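R.MvaI (Kocuria varians, PDB 2OA9) is a monomeric restriction endonuclease of the PDDEXK clan that recognizes its DNA target sequence asymmetrically and probably cleaves it with the help of metal ions. Local coordinates at residues A66-T71 with I234-L239; M86-Y91 with I213-S218; H103-G108 with D206-I211. All coordinates share one frame; numbering follows the deposited sequence.

Interaction 1: A66-T71 with I234-L239. With CD (cadmium ion), chain E.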
ATOM      1  N   ALA A  66      -0.206  -8.308  10.084  1.00 13.14           N
ATOM      2  CA  ALA A  66      -1.463  -7.875  10.648  1.00 13.35           C
ATOM      3  C   ALA A  66      -1.315  -6.513  11.342  1.00 13.59           C
ATOM      4  O   ALA A  66      -2.268  -5.776  11.474  1.00 14.99           O
ATOM      5  CB  ALA A  66      -1.958  -8.886  11.622  1.00 15.12           C
ATOM      6  N   LYS A  67      -0.111  -6.195  11.771  1.00 12.77           N
ATOM      7  CA  LYS A  67       0.178  -4.932  12.447  1.00 13.59           C
ATOM      8  C   LYS A  67       0.722  -3.869  11.513  1.00 13.07           C
ATOM      9  O   LYS A  67       1.042  -2.769  11.995  1.00 13.59           O
ATOM     10  CB  LYS A  67       1.174  -5.163  13.599  1.00 14.17           C
ATOM     11  CG  LYS A  67       0.730  -6.184  14.594  1.00 17.72           C
ATOM     12  CD  LYS A  67       1.816  -6.396  15.642  1.00 23.09           C
ATOM     13  CE  LYS A  67       3.035  -7.118  15.075  0.50 23.01           C
ATOM     14  NZ  LYS A  67       3.898  -7.745  16.109  0.50 25.57           N
ATOM     15  N   SER A  68       0.794  -4.143  10.206  1.00 13.39           N
ATOM     16  CA  SER A  68       1.528  -3.288   9.262  1.00 14.02           C
ATOM     17  C   SER A  68       0.585  -2.597   8.303  1.00 13.77           C
ATOM     18  O   SER A  68      -0.317  -3.191   7.775  1.00 14.79           O
ATOM     19  CB  SER A  68       2.554  -4.063   8.487  1.00 14.86           C
ATOM     20  OG  SER A  68       3.518  -4.609   9.382  1.00 19.39           O
ATOM     21  N   LEU A  69       0.817  -1.326   8.062  1.00 12.54           N
ATOM     22  CA  LEU A  69       0.059  -0.571   7.068  1.00 13.56           C
ATOM     23  C   LEU A  69       0.981  -0.315   5.864  1.00 14.15           C
ATOM     24  O   LEU A  69       2.044   0.273   6.007  1.00 15.65           O
ATOM     25  CB  LEU A  69      -0.388   0.763   7.681  1.00 15.25           C
ATOM     26  CG  LEU A  69      -1.245   1.709   6.874  1.00 17.43           C
ATOM     27  CD1 LEU A  69      -2.551   1.023   6.438  1.00 18.48           C
ATOM     28  CD2 LEU A  69      -1.492   2.994   7.660  1.00 19.35           C
ATOM     29  N   LEU A  70       0.551  -0.775   4.700  1.00 12.56           N
ATOM     30  CA  LEU A  70       1.291  -0.657   3.455  1.00 13.62           C
ATOM     31  C   LEU A  70       0.732   0.527   2.665  1.00 13.56           C
ATOM     32  O   LEU A  70      -0.477   0.655   2.493  1.00 14.79           O
ATOM     33  CB  LEU A  70       1.077  -1.959   2.686  1.00 14.14           C
ATOM     34  CG  LEU A  70       1.772  -2.126   1.347  1.00 18.43           C
ATOM     35  CD1 LEU A  70       3.252  -2.316   1.581  1.00 18.42           C
ATOM     36  CD2 LEU A  70       1.151  -3.300   0.582  1.00 21.74           C
ATOM     37  N   THR A  71       1.603   1.403   2.171  1.00 13.51           N
ATOM     38  CA  THR A  71       1.260   2.359   1.139  1.00 14.46           C
ATOM     39  C   THR A  71       1.526   1.756  -0.221  1.00 14.75           C
ATOM     40  O   THR A  71       2.658   1.510  -0.571  1.00 15.70           O
ATOM     41  CB  THR A  71       2.108   3.599   1.327  1.00 15.31           C
ATOM     42  OG1 THR A  71       1.799   4.170   2.601  1.00 19.05           O
ATOM     43  CG2 THR A  71       1.796   4.652   0.264  1.00 15.91           C
ATOM     44  N   ILE A 234      -3.339   0.169   2.766  1.00 11.94           N
ATOM     45  CA  ILE A 234      -4.037  -1.056   3.123  1.00 12.94           C
ATOM     46  C   ILE A 234      -3.223  -1.808   4.178  1.00 12.04           C
ATOM     47  O   ILE A 234      -1.994  -1.839   4.113  1.00 11.19           O
ATOM     48  CB  ILE A 234      -4.279  -1.963   1.857  1.00 11.82           C
ATOM     49  CG1 ILE A 234      -5.188  -3.135   2.195  1.00 13.20           C
ATOM     50  CG2 ILE A 234      -2.958  -2.454   1.250  1.00 12.98           C
ATOM     51  CD1 ILE A 234      -5.567  -3.998   0.978  1.00 14.37           C
ATOM     52  N   ASN A 235      -3.923  -2.416   5.121  1.00 11.66           N
ATOM     53  CA  ASN A 235      -3.284  -3.339   6.070  1.00 11.90           C
ATOM     54  C   ASN A 235      -2.702  -4.498   5.308  1.00 12.81           C
ATOM     55  O   ASN A 235      -3.304  -5.028   4.361  1.00 12.34           O
ATOM     56  CB  ASN A 235      -4.306  -3.795   7.078  1.00 11.57           C
ATOM     57  CG  ASN A 235      -3.788  -4.865   7.991  1.00 11.46           C
ATOM     58  OD1 ASN A 235      -3.721  -6.025   7.665  1.00 12.03           O
ATOM     59  ND2 ASN A 235      -3.416  -4.434   9.203  1.00 14.34           N
ATOM     60  N   MET A 236      -1.507  -4.922   5.681  1.00 11.93           N
ATOM     61  CA  MET A 236      -0.772  -5.865   4.855  1.00 13.00           C
ATOM     62  C   MET A 236      -1.442  -7.233   4.809  1.00 13.49           C
ATOM     63  O   MET A 236      -1.420  -7.916   3.768  1.00 14.28           O
ATOM     64  CB  MET A 236       0.674  -5.977   5.300  1.00 14.36           C
ATOM     65  CG  MET A 236       1.479  -6.976   4.549  1.00 18.41           C
ATOM     66  SD  MET A 236       3.241  -6.916   4.993  1.00 25.76           S
ATOM     67  CE  MET A 236       3.336  -5.091   4.961  1.00 18.11           C
ATOM     68  N   GLU A 237      -1.989  -7.704   5.929  1.00 13.55           N
ATOM     69  CA  GLU A 237      -2.774  -8.962   5.867  1.00 14.03           C
ATOM     70  C   GLU A 237      -3.948  -8.808   4.967  1.00 15.09           C
ATOM     71  O   GLU A 237      -4.293  -9.718   4.206  1.00 14.83           O
ATOM     72  CB  GLU A 237      -3.323  -9.396   7.242  1.00 16.07           C
ATOM     73  CG  GLU A 237      -2.401 -10.208   8.093  1.00 16.75           C
ATOM     74  CD  GLU A 237      -2.393 -11.673   7.737  1.00 18.25           C
ATOM     75  OE1 GLU A 237      -1.913 -11.996   6.674  1.00 18.02           O
ATOM     76  OE2 GLU A 237      -2.815 -12.498   8.571  1.00 17.56           O
ATOM     77  N   LYS A 238      -4.614  -7.668   5.075  1.00 14.59           N
ATOM     78  CA  LYS A 238      -5.787  -7.423   4.296  1.00 16.14           C
ATOM     79  C   LYS A 238      -5.537  -7.496   2.813  1.00 15.64           C
ATOM     80  O   LYS A 238      -6.418  -7.849   2.033  1.00 17.41           O
ATOM     81  CB  LYS A 238      -6.325  -6.077   4.682  1.00 17.68           C
ATOM     82  CG  LYS A 238      -7.739  -5.878   4.322  1.00 21.60           C
ATOM     83  CD  LYS A 238      -8.429  -4.943   5.314  1.00 28.41           C
ATOM     84  CE  LYS A 238      -8.533  -5.481   6.739  1.00 29.43           C
ATOM     85  NZ  LYS A 238      -9.822  -6.138   7.050  1.00 25.91           N
ATOM     86  N   LEU A 239      -4.336  -7.161   2.383  1.00 15.84           N
ATOM     87  CA  LEU A 239      -3.955  -7.265   0.983  1.00 17.01           C
ATOM     88  C   LEU A 239      -4.107  -8.690   0.407  1.00 17.22           C
ATOM     89  O   LEU A 239      -4.472  -8.843  -0.757  1.00 17.14           O
ATOM     90  CB  LEU A 239      -2.555  -6.689   0.728  1.00 18.19           C
ATOM     91  CG  LEU A 239      -2.089  -6.670  -0.728  1.00 18.90           C
ATOM     92  CD1 LEU A 239      -3.047  -5.919  -1.634  1.00 19.18           C
ATOM     93  CD2 LEU A 239      -0.682  -6.038  -0.774  1.00 20.36           C
TER
HETATM   94 CD    CD E 900      -2.545 -14.272   7.184  1.00 17.52          CD
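Leu69 and Leu70 run antiparallel to Asn235 and Ile234: Leu70 and Ile234 are a hydrogen-bonded pair, and Leu69 faces Asn235 in a non-hydrogen-bonded one. This is the border of a five-stranded antiparallel sheet, where strand 69-74 is outermost. It is also the point where strand 225-235 passes into helix 236-242, with Asn235 as N-cap. Leu70 N reaches Ile234 O at 2.8 Å. Ile234 N returns a bond to Leu70 O at 2.9 Å. A third bond, from Met236 N to Ser68 O at 3.0 Å, carries the pairing past the strand end.

Asn235 works with both ends of its amide. CG lies anti to the backbone N (chi1 173°), which brings ND2 within 2.9 Å of Ala66 O. Ala66 O lies in the amide plane, but ND2 sits above the plane of that carbonyl and misses its lone pairs. OD1 takes Lys238 N at 3.2 Å on a lone pair and caps the helix. A leucine here would probably leave Ala66 O without this donor and Lys238 N without its cap.

The Leu70 and Ile234 side chains share the other face of the sheet. Leu70 CD2 meets Leu239 CD2 at 3.6 Å, and both leucines touch Ile166 of strand 166-176. Met236 turns its CE methyl toward Ser68 CB and also touches Glu58, a residue that binds calcium when that site is filled. Ser68 OG bonds to Thr64 O.

Glu237 lays CG beside the backbone of Ala66. Its chain then bends (chi2 -82°) to a cadmium ion that His62 also binds. The Glu237 carboxylate grips the cadmium with both oxygens, OE1 at 2.4 Å and OE2 at 2.3 Å.

Interaction 2: M86-Y91 with I213-S218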
ATOM      1  N   MET A  86      -6.807  23.428  -4.049  1.00 13.94           N
ATOM      2  CA  MET A  86      -8.191  23.789  -3.724  1.00 15.20           C
ATOM      3  C   MET A  86      -8.653  23.135  -2.440  1.00 13.88           C
ATOM      4  O   MET A  86      -9.305  23.745  -1.601  1.00 14.83           O
ATOM      5  CB  MET A  86      -9.147  23.431  -4.852  1.00 14.69           C
ATOM      6  CG  MET A  86     -10.587  23.848  -4.612  1.00 16.03           C
ATOM      7  SD  MET A  86     -11.583  22.616  -3.678  1.00 16.73           S
ATOM      8  CE  MET A  86     -11.650  21.380  -4.909  1.00 18.88           C
ATOM      9  N   LEU A  87      -8.336  21.853  -2.279  1.00 13.27           N
ATOM     10  CA  LEU A  87      -8.827  21.110  -1.141  1.00 13.33           C
ATOM     11  C   LEU A  87      -8.296  21.693   0.148  1.00 14.00           C
ATOM     12  O   LEU A  87      -9.018  21.860   1.127  1.00 14.14           O
ATOM     13  CB  LEU A  87      -8.454  19.638  -1.223  1.00 13.92           C
ATOM     14  CG  LEU A  87      -9.142  18.797  -2.283  1.00 13.39           C
ATOM     15  CD1 LEU A  87      -8.460  17.422  -2.353  1.00 13.99           C
ATOM     16  CD2 LEU A  87     -10.634  18.639  -2.007  1.00 15.58           C
ATOM     17  N   ARG A  88      -7.018  22.019   0.177  1.00 13.05           N
ATOM     18  CA  ARG A  88      -6.464  22.521   1.418  1.00 13.83           C
ATOM     19  C   ARG A  88      -7.010  23.906   1.762  1.00 12.42           C
ATOM     20  O   ARG A  88      -7.375  24.151   2.910  1.00 12.80           O
ATOM     21  CB  ARG A  88      -4.925  22.455   1.400  1.00 15.18           C
ATOM     22  CG  ARG A  88      -4.216  23.562   0.769  1.00 18.00           C
ATOM     23  CD  ARG A  88      -2.675  23.436   0.890  1.00 16.73           C
ATOM     24  NE  ARG A  88      -2.135  24.448   0.072  1.00 17.88           N
ATOM     25  CZ  ARG A  88      -1.868  25.681   0.486  1.00 15.38           C
ATOM     26  NH1 ARG A  88      -2.095  26.062   1.749  1.00 14.88           N
ATOM     27  NH2 ARG A  88      -1.410  26.577  -0.379  1.00 17.72           N
ATOM     28  N   ASN A  89      -7.067  24.775   0.744  1.00 13.07           N
ATOM     29  CA  ASN A  89      -7.470  26.151   0.987  1.00 12.03           C
ATOM     30  C   ASN A  89      -8.972  26.215   1.308  1.00 12.24           C
ATOM     31  O   ASN A  89      -9.379  26.925   2.222  1.00 15.19           O
ATOM     32  CB  ASN A  89      -7.151  27.043  -0.173  1.00 11.86           C
ATOM     33  CG  ASN A  89      -5.715  27.535  -0.125  1.00 12.90           C
ATOM     34  OD1 ASN A  89      -5.147  27.531   0.935  1.00 18.23           O
ATOM     35  ND2 ASN A  89      -5.141  27.884  -1.249  1.00 18.36           N
ATOM     36  N   ARG A  90      -9.789  25.459   0.590  1.00 10.87           N
ATOM     37  CA  ARG A  90     -11.238  25.532   0.771  1.00 11.70           C
ATOM     38  C   ARG A  90     -11.690  24.752   2.002  1.00 10.39           C
ATOM     39  O   ARG A  90     -12.442  25.268   2.817  1.00 11.98           O
ATOM     40  CB  ARG A  90     -11.990  25.062  -0.472  1.00 11.50           C
ATOM     41  CG  ARG A  90     -13.483  25.247  -0.360  1.00 11.81           C
ATOM     42  CD  ARG A  90     -14.250  24.734  -1.527  1.00 11.94           C
ATOM     43  NE  ARG A  90     -13.976  25.455  -2.762  1.00  9.88           N
ATOM     44  CZ  ARG A  90     -14.431  25.043  -3.944  1.00 10.56           C
ATOM     45  NH1 ARG A  90     -15.141  23.928  -4.051  1.00 13.05           N
ATOM     46  NH2 ARG A  90     -14.135  25.727  -5.043  1.00 12.41           N
ATOM     47  N   TYR A  91     -11.237  23.509   2.145  1.00 11.55           N
ATOM     48  CA  TYR A  91     -11.776  22.588   3.154  1.00 11.82           C
ATOM     49  C   TYR A  91     -10.840  22.326   4.328  1.00 12.54           C
ATOM     50  O   TYR A  91     -11.248  21.707   5.300  1.00 12.69           O
ATOM     51  CB  TYR A  91     -12.194  21.249   2.534  1.00 12.18           C
ATOM     52  CG  TYR A  91     -13.122  21.371   1.349  1.00 10.90           C
ATOM     53  CD1 TYR A  91     -12.784  20.772   0.122  1.00 11.91           C
ATOM     54  CD2 TYR A  91     -14.324  22.049   1.419  1.00 11.93           C
ATOM     55  CE1 TYR A  91     -13.610  20.900  -0.994  1.00 12.17           C
ATOM     56  CE2 TYR A  91     -15.154  22.151   0.327  1.00 12.28           C
ATOM     57  CZ  TYR A  91     -14.797  21.586  -0.911  1.00 11.83           C
ATOM     58  OH  TYR A  91     -15.604  21.710  -2.002  1.00 13.69           O
ATOM     59  N   ILE A 213      -1.995  17.017   2.672  1.00 14.13           N
ATOM     60  CA  ILE A 213      -1.637  18.182   1.891  1.00 14.47           C
ATOM     61  C   ILE A 213      -1.201  19.297   2.851  1.00 14.96           C
ATOM     62  O   ILE A 213      -2.014  19.857   3.599  1.00 14.92           O
ATOM     63  CB  ILE A 213      -2.791  18.686   1.068  1.00 13.96           C
ATOM     64  CG1 ILE A 213      -3.484  17.564   0.328  1.00 14.06           C
ATOM     65  CG2 ILE A 213      -2.272  19.732   0.074  1.00 14.04           C
ATOM     66  CD1 ILE A 213      -4.771  17.942  -0.342  1.00 14.78           C
ATOM     67  N   GLY A 214       0.064  19.631   2.795  1.00 15.17           N
ATOM     68  CA  GLY A 214       0.604  20.659   3.646  1.00 14.32           C
ATOM     69  C   GLY A 214       0.863  21.942   2.898  1.00 13.78           C
ATOM     70  O   GLY A 214       0.476  22.128   1.759  1.00 14.71           O
ATOM     71  N   ALA A 215       1.555  22.828   3.593  1.00 15.05           N
ATOM     72  CA  ALA A 215       1.987  24.102   3.047  1.00 14.61           C
ATOM     73  C   ALA A 215       3.406  24.422   3.508  1.00 14.40           C
ATOM     74  O   ALA A 215       3.756  24.232   4.675  1.00 15.86           O
ATOM     75  CB  ALA A 215       1.015  25.235   3.481  1.00 14.83           C
ATOM     76  N   TYR A 216       4.210  24.946   2.613  1.00 14.84           N
ATOM     77  CA  TYR A 216       5.547  25.413   2.980  1.00 15.68           C
ATOM     78  C   TYR A 216       5.425  26.565   3.975  1.00 17.19           C
ATOM     79  O   TYR A 216       4.573  27.430   3.825  1.00 16.63           O
ATOM     80  CB  TYR A 216       6.332  25.824   1.738  1.00 15.66           C
ATOM     81  CG  TYR A 216       6.703  24.650   0.857  1.00 17.17           C
ATOM     82  CD1 TYR A 216       7.628  23.711   1.272  1.00 19.63           C
ATOM     83  CD2 TYR A 216       6.067  24.441  -0.371  1.00 19.95           C
ATOM     84  CE1 TYR A 216       7.974  22.615   0.457  1.00 21.28           C
ATOM     85  CE2 TYR A 216       6.403  23.352  -1.185  1.00 20.71           C
ATOM     86  CZ  TYR A 216       7.358  22.447  -0.760  1.00 23.47           C
ATOM     87  OH  TYR A 216       7.706  21.351  -1.537  1.00 25.90           O
ATOM     88  N   HIS A 217       6.257  26.580   5.012  1.00 18.99           N
ATOM     89  CA  HIS A 217       6.160  27.687   5.977  1.00 20.84           C
ATOM     90  C   HIS A 217       7.101  28.844   5.670  1.00 21.24           C
ATOM     91  O   HIS A 217       6.841  29.954   6.119  1.00 19.73           O
ATOM     92  CB  HIS A 217       6.311  27.216   7.423  1.00 21.15           C
ATOM     93  CG  HIS A 217       7.551  26.450   7.675  1.00 25.35           C
ATOM     94  ND1 HIS A 217       7.599  25.076   7.625  1.00 28.81           N
ATOM     95  CD2 HIS A 217       8.800  26.865   8.003  1.00 26.70           C
ATOM     96  CE1 HIS A 217       8.829  24.675   7.901  1.00 28.99           C
ATOM     97  NE2 HIS A 217       9.580  25.741   8.138  1.00 30.57           N
ATOM     98  N   SER A 218       8.141  28.611   4.858  1.00 22.40           N
ATOM     99  CA  SER A 218       9.149  29.632   4.571  1.00 23.67           C
ATOM    100  C   SER A 218       9.709  29.584   3.144  1.00 24.94           C
ATOM    101  O   SER A 218       9.489  28.609   2.386  1.00 24.70           O
ATOM    102  CB  SER A 218      10.323  29.466   5.539  1.00 23.53           C
ATOM    103  OG  SER A 218      10.901  28.184   5.378  1.00 24.58           O
TER
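Arg88 and Leu87 of helix 83-91 rest on Ile213, Gly214 and Ala215 at the end of strand 207-215. This is a helix packed across a sheet strand: the axes of helix 86-91 and strand 213-215 pass 8.8 Å apart and cross at -77°.

The tight part is Arg88. Its CG stands between the backbone N and the carbonyl carbon (chi1 84°), and the chain then runs extended out to NE along the strand end. CD lies 3.8 Å from Ile213 CG2 and 3.5 Å from Gly214 O. Farther out, the CB methyl of Ala215 sits over one face of the guanidinium, 3.7 Å from NH1. The opposite face carries Asn89 OD1, 3.4 Å above the plane and offset toward the rim. Asn89 belongs to the exposed side of the helix.

The Leu87 side is looser. Leu87 meets the strand at Ile213 CD1, its CB 4.1 Å away. Other strands hold the rest of this leucine, through Leu102, Leu134 and Val148.

The two segments share no hydrogen bond. The polar bonds of Arg88 go to the neighbouring strands and the loop before strand 225-235: NE to Thr225 OG1, NH1 to Asn100 O and NH2 to Gly223 O. Between the segments the contact is van der Waals packing, mostly by the aliphatic part of Arg88. The buried guanidinium has partners at all three nitrogens, and they probably fix its rotation and ease the cost of burying its charge.

Interaction 3: H103-G108 with D206-I211. With CD (cadmium ion), chain F.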
ATOM      1  N   HIS A 103      -5.061  17.160   6.405  1.00 14.04           N
ATOM      2  CA  HIS A 103      -4.544  15.829   6.689  1.00 13.95           C
ATOM      3  C   HIS A 103      -5.742  15.011   7.182  1.00 12.88           C
ATOM      4  O   HIS A 103      -6.162  15.171   8.299  1.00 15.27           O
ATOM      5  CB  HIS A 103      -3.434  15.836   7.754  1.00 14.58           C
ATOM      6  CG  HIS A 103      -2.681  14.552   7.818  1.00 14.00           C
ATOM      7  ND1 HIS A 103      -1.607  14.349   8.658  1.00 19.34           N
ATOM      8  CD2 HIS A 103      -2.813  13.418   7.089  1.00 16.42           C
ATOM      9  CE1 HIS A 103      -1.115  13.140   8.435  1.00 14.60           C
ATOM     10  NE2 HIS A 103      -1.858  12.540   7.541  1.00 18.76           N
ATOM     11  N   GLN A 104      -6.197  14.054   6.381  1.00 13.70           N
ATOM     12  CA  GLN A 104      -7.372  13.240   6.714  1.00 14.49           C
ATOM     13  C   GLN A 104      -7.338  11.920   5.992  1.00 13.76           C
ATOM     14  O   GLN A 104      -7.101  11.880   4.789  1.00 13.47           O
ATOM     15  CB  GLN A 104      -8.639  13.998   6.324  1.00 16.12           C
ATOM     16  CG  GLN A 104      -9.943  13.346   6.590  1.00 19.11           C
ATOM     17  CD  GLN A 104     -10.188  13.190   8.037  1.00 21.57           C
ATOM     18  OE1 GLN A 104     -10.189  14.200   8.793  1.00 22.81           O
ATOM     19  NE2 GLN A 104     -10.319  11.945   8.488  1.00 19.57           N
ATOM     20  N   THR A 105      -7.564  10.840   6.719  1.00 13.86           N
ATOM     21  CA  THR A 105      -7.777   9.528   6.134  1.00 13.00           C
ATOM     22  C   THR A 105      -9.261   9.347   5.746  1.00 12.82           C
ATOM     23  O   THR A 105     -10.165   9.547   6.566  1.00 14.74           O
ATOM     24  CB  THR A 105      -7.394   8.463   7.107  1.00 13.22           C
ATOM     25  OG1 THR A 105      -6.019   8.555   7.431  1.00 18.68           O
ATOM     26  CG2 THR A 105      -7.521   7.073   6.495  1.00 15.75           C
ATOM     27  N   VAL A 106      -9.517   8.997   4.505  1.00 12.67           N
ATOM     28  CA  VAL A 106     -10.879   8.906   3.992  1.00 12.94           C
ATOM     29  C   VAL A 106     -11.120   7.478   3.505  1.00 13.51           C
ATOM     30  O   VAL A 106     -10.237   6.867   2.925  1.00 14.04           O
ATOM     31  CB  VAL A 106     -11.110   9.883   2.808  1.00 13.32           C
ATOM     32  CG1 VAL A 106     -12.556   9.935   2.459  1.00 12.52           C
ATOM     33  CG2 VAL A 106     -10.610  11.293   3.139  1.00 13.91           C
ATOM     34  N   SER A 107     -12.311   6.946   3.732  1.00 14.51           N
ATOM     35  CA  SER A 107     -12.615   5.650   3.167  1.00 17.93           C
ATOM     36  C   SER A 107     -13.873   5.714   2.315  1.00 15.60           C
ATOM     37  O   SER A 107     -14.496   6.781   2.209  1.00 13.04           O
ATOM     38  CB  SER A 107     -12.741   4.661   4.301  1.00 21.20           C
ATOM     39  OG  SER A 107     -14.046   4.667   4.841  1.00 28.08           O
ATOM     40  N   GLY A 108     -14.268   4.577   1.754  1.00 14.57           N
ATOM     41  CA  GLY A 108     -15.413   4.488   0.882  1.00 15.65           C
ATOM     42  C   GLY A 108     -16.644   3.896   1.496  1.00 16.56           C
ATOM     43  O   GLY A 108     -17.623   3.792   0.780  1.00 18.41           O
ATOM     44  N   ASP A 206     -11.729  -1.282   3.398  1.00 12.28           N
ATOM     45  CA  ASP A 206     -10.448  -1.938   3.617  1.00 12.85           C
ATOM     46  C   ASP A 206      -9.240  -1.207   3.071  1.00 13.43           C
ATOM     47  O   ASP A 206      -8.124  -1.420   3.517  1.00 15.86           O
ATOM     48  CB  ASP A 206     -10.469  -3.368   3.008  1.00 12.45           C
ATOM     49  CG  ASP A 206     -11.344  -4.333   3.779  1.00 13.74           C
ATOM     50  OD1 ASP A 206     -11.625  -4.157   4.984  1.00 15.24           O
ATOM     51  OD2 ASP A 206     -11.804  -5.360   3.181  1.00 10.83           O
ATOM     52  N   ILE A 207      -9.463  -0.305   2.139  1.00 12.83           N
ATOM     53  CA  ILE A 207      -8.361   0.488   1.540  1.00 12.22           C
ATOM     54  C   ILE A 207      -8.675   1.934   1.799  1.00 14.00           C
ATOM     55  O   ILE A 207      -9.778   2.379   1.579  1.00 15.33           O
ATOM     56  CB  ILE A 207      -8.198   0.168   0.047  1.00 13.94           C
ATOM     57  CG1 ILE A 207      -7.956  -1.343  -0.148  1.00 13.05           C
ATOM     58  CG2 ILE A 207      -7.121   1.013  -0.641  1.00 15.53           C
ATOM     59  CD1 ILE A 207      -7.658  -1.775  -1.574  1.00 14.37           C
ATOM     60  N   LYS A 208      -7.695   2.683   2.283  1.00 14.12           N
ATOM     61  CA  LYS A 208      -7.942   4.043   2.717  1.00 15.78           C
ATOM     62  C   LYS A 208      -7.197   4.972   1.804  1.00 14.52           C
ATOM     63  O   LYS A 208      -6.181   4.620   1.253  1.00 14.88           O
ATOM     64  CB  LYS A 208      -7.404   4.256   4.136  1.00 18.36           C
ATOM     65  CG  LYS A 208      -7.964   3.318   5.200  1.00 21.75           C
ATOM     66  CD  LYS A 208      -9.443   3.168   5.110  1.00 23.53           C
ATOM     67  CE  LYS A 208     -10.018   2.409   6.313  0.50 23.32           C
ATOM     68  NZ  LYS A 208     -11.479   2.616   6.404  0.50 21.85           N
ATOM     69  N   VAL A 209      -7.708   6.191   1.690  1.00 13.98           N
ATOM     70  CA  VAL A 209      -7.100   7.265   0.904  1.00 15.13           C
ATOM     71  C   VAL A 209      -6.663   8.320   1.928  1.00 15.22           C
ATOM     72  O   VAL A 209      -7.500   8.980   2.544  1.00 16.41           O
ATOM     73  CB  VAL A 209      -8.145   7.805  -0.076  1.00 16.21           C
ATOM     74  CG1 VAL A 209      -7.609   8.942  -0.872  1.00 19.33           C
ATOM     75  CG2 VAL A 209      -8.622   6.670  -1.019  1.00 18.77           C
ATOM     76  N   ASP A 210      -5.359   8.421   2.136  1.00 14.96           N
ATOM     77  CA  ASP A 210      -4.755   9.297   3.154  1.00 14.85           C
ATOM     78  C   ASP A 210      -4.311  10.607   2.507  1.00 13.87           C
ATOM     79  O   ASP A 210      -3.293  10.664   1.820  1.00 15.12           O
ATOM     80  CB  ASP A 210      -3.550   8.551   3.769  1.00 14.27           C
ATOM     81  CG  ASP A 210      -3.002   9.165   4.996  1.00 18.68           C
ATOM     82  OD1 ASP A 210      -2.820  10.384   5.028  1.00 19.81           O
ATOM     83  OD2 ASP A 210      -2.604   8.470   5.963  1.00 18.26           O
ATOM     84  N   ILE A 211      -5.131  11.619   2.660  1.00 13.65           N
ATOM     85  CA  ILE A 211      -4.857  12.961   2.107  1.00 14.01           C
ATOM     86  C   ILE A 211      -3.962  13.664   3.097  1.00 13.82           C
ATOM     87  O   ILE A 211      -4.316  13.811   4.260  1.00 13.54           O
ATOM     88  CB  ILE A 211      -6.155  13.695   1.916  1.00 14.02           C
ATOM     89  CG1 ILE A 211      -7.044  12.923   0.952  1.00 16.36           C
ATOM     90  CG2 ILE A 211      -5.886  15.148   1.467  1.00 15.50           C
ATOM     91  CD1 ILE A 211      -8.457  13.490   0.844  1.00 18.30           C
TER
HETATM   92 CD    CD F 903      -1.943  10.303   7.168  1.00 23.70          CD
HETATM   93  O   HOH W   1      -3.760   6.428   7.234  1.00 39.48           O
HETATM   94  O   HOH W   2      -4.220  10.689   7.695  1.00 25.15           O
HETATM   95  O   HOH W   3       0.244   9.894   6.423  1.00 31.22           O
HETATM   96  O   HOH W   4      -1.493   9.150   9.026  1.00 25.07           O
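The His103 ring and the Asp210 carboxylate meet at an angle of 36° between their planes, with Asp210 OD1 at the ring edge. Ile211 O lies at the same ring's edge, near its plane, 3.2 Å from CD2. His103 NE2 and Asp210 OD1 are 3.4 Å apart, and what joins them is a cadmium ion, not a hydrogen bond. NE2 binds it at 2.3 Å, both carboxylate oxygens bind it, and three waters bring the donor atoms to six.

Thr105 forms a second shell. Its OG1 bonds to one metal-bound water at 2.8 Å and to another water that donates to Asp210 OD2. That oxygen also accepts from Arg233 NH1.

Below these groups the strands pair antiparallel. Gln104 with Ile211 and Val106 with Val209 are hydrogen-bonded pairs, and Val209 N reaches Val106 O at 2.9 Å in a nearly straight bond (174°). On the face away from the metal, Val106 CG2 packs on Ile211 CD1 at 3.8 Å.

Strand 207-215 lies between strands 100-106 and 225-235 in the sheet. Strand 119-126 covers Val106 and Val209 through Ile123, and Ile207 leans on helix 195-204.

All three contacts draw on one five-stranded antiparallel sheet. Interaction 1 joins its outermost strand 69-74 to strand 225-235, and interaction 3 joins the more central strands 207-215 and 100-106. Interaction 2 sets a helix across the far end of strand 207-215. It is the buried one, held between its segments by packing without hydrogen bonds. The other two are partly buried, rest on backbone bonds and each hold a cadmium ion toward the surface. Interactions 1 and 3 touch directly: Ile234 packs on Ile207, and Lys238 makes a long, weak ion pair with Asp206. Interaction 2 follows interaction 3 along the same strand without further touch.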